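Local coordinates for protein activated BY transcription factor SSRB (Salmonella enterica, PDB 2WNW) that belongs to glycosyl hydrolase family 30, pairing a TIM-barrel domain with a beta-sandwich domain, and is produced under the control of the transcription factor SsrB, at residues Met63-Lys66 with Thr67-Gln70. Sequence-based numbering, arbitrary orientation.
Sequences MSEK and TKAQ
Met63, just ahead of helix 65-76, lays its thioether against Thr67, the two side chains crossing at about a right angle. Its CG is turned beside its own backbone N (chi1 -55°), which brings SD to 3.8 Å from Thr67 CG2, with Met63 CE equally near that methyl. Met63 CB also meets the aliphatic part of Lys68, 3.7 Å from its CG. Tyr354 and Leu361, on neighbouring strands 352-355 and 360-363, touch both Met63 and Thr67, so the buried side of the helix start rests on this small sheet. Ser64 is the N-cap. Its OG lies 3.1 Å from Thr67 N and close to Thr67 OG1, and the carboxylate of Asp359 receives a hydrogen bond from each hydroxyl, OD2 from Ser64 and OD1 from Thr67. One acidic group thus spans the N-cap and the first turn of a helix that lies between the first two strands of the TIM barrel in sequence. Ser64 O takes the first i to i+4 helical bond, from Lys68 N at 2.9 Å. Glu65 folds back at chi2 (60°) and sends its carboxylate obliquely across the extended Lys68 chain; OE2 comes 3.7 Å from Lys68 CD and makes a long salt bridge, also 3.7 Å, to Lys68 NZ. Glu65 O accepts a hydrogen bond from Ala69 N at 3.2 Å. From Lys66 the side chain runs out fully extended at an exposed position, and Lys66 O accepts a hydrogen bond from the backbone N-H of Gln70, whose side chain touches Leu361.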
loop_
_atom_site.group_PDB
_atom_site.type_symbol
_atom_site.label_atom_id
_atom_site.label_comp_id
_atom_site.label_asym_id
_atom_site.label_seq_id
_atom_site.Cartn_x
_atom_site.Cartn_y
_atom_site.Cartn_z
ATOM N N MET A 63 -41.941 -1.792 9.736
ATOM C CA MET A 63 -41.547 -1.666 11.141
ATOM C C MET A 63 -42.593 -0.911 11.950
ATOM O O MET A 63 -43.312 -0.059 11.417
ATOM C CB MET A 63 -40.227 -0.903 11.274
ATOM C CG MET A 63 -39.055 -1.460 10.491
ATOM S SD MET A 63 -37.639 -0.354 10.656
ATOM C CE MET A 63 -36.313 -1.551 10.778
ATOM N N SER A 64 -42.666 -1.220 13.241
ATOM C CA SER A 64 -43.594 -0.532 14.126
ATOM C C SER A 64 -43.060 0.891 14.201
ATOM O O SER A 64 -41.904 1.137 13.855
ATOM C CB SER A 64 -43.578 -1.163 15.518
ATOM O OG SER A 64 -42.324 -0.966 16.149
ATOM N N GLU A 65 -43.880 1.833 14.649
ATOM C CA GLU A 65 -43.416 3.209 14.728
ATOM C C GLU A 65 -42.254 3.336 15.708
ATOM O O GLU A 65 -41.356 4.161 15.517
ATOM C CB GLU A 65 -44.561 4.139 15.134
ATOM C CG GLU A 65 -44.567 5.438 14.344
ATOM C CD GLU A 65 -44.707 5.211 12.843
ATOM O OE1 GLU A 65 -44.521 6.175 12.074
ATOM O OE2 GLU A 65 -45.011 4.072 12.428
ATOM N N LYS A 66 -42.272 2.512 16.750
ATOM C CA LYS A 66 -41.211 2.522 17.750
ATOM C C LYS A 66 -39.899 2.095 17.095
ATOM O O LYS A 66 -38.867 2.747 17.256
ATOM C CB LYS A 66 -41.557 1.557 18.888
ATOM C CG LYS A 66 -40.542 1.520 20.020
ATOM C CD LYS A 66 -41.005 0.590 21.137
ATOM C CE LYS A 66 -40.038 0.593 22.316
ATOM N NZ LYS A 66 -40.529 -0.269 23.439
ATOM N N THR A 67 -39.951 1.000 16.348
ATOM C CA THR A 67 -38.767 0.490 15.676
ATOM C C THR A 67 -38.253 1.454 14.608
ATOM O O THR A 67 -37.041 1.622 14.457
ATOM C CB THR A 67 -39.042 -0.890 15.043
ATOM O OG1 THR A 67 -39.370 -1.828 16.079
ATOM C CG2 THR A 67 -37.815 -1.389 14.291
ATOM N N LYS A 68 -39.162 2.088 13.868
ATOM C CA LYS A 68 -38.752 3.039 12.836
ATOM C C LYS A 68 -37.874 4.122 13.454
ATOM O O LYS A 68 -36.842 4.494 12.896
ATOM C CB LYS A 68 -39.969 3.700 12.173
ATOM C CG LYS A 68 -40.806 2.786 11.293
ATOM C CD LYS A 68 -41.888 3.580 10.568
ATOM C CE LYS A 68 -42.741 2.689 9.676
ATOM N NZ LYS A 68 -43.786 3.463 8.947
ATOM N N ALA A 69 -38.292 4.626 14.611
ATOM C CA ALA A 69 -37.550 5.670 15.310
ATOM C C ALA A 69 -36.165 5.182 15.730
ATOM O O ALA A 69 -35.170 5.882 15.540
ATOM C CB ALA A 69 -38.337 6.135 16.539
ATOM N N GLN A 70 -36.107 3.987 16.312
ATOM C CA GLN A 70 -34.834 3.412 16.744
ATOM C C GLN A 70 -33.906 3.218 15.544
ATOM O O GLN A 70 -32.723 3.561 15.596
ATOM C CB GLN A 70 -35.065 2.063 17.436
ATOM C CG GLN A 70 -33.802 1.209 17.552
ATOM C CD GLN A 70 -34.056 -0.158 18.159
ATOM O OE1 GLN A 70 -35.005 -0.850 17.788
ATOM N NE2 GLN A 70 -33.198 -0.561 19.090
#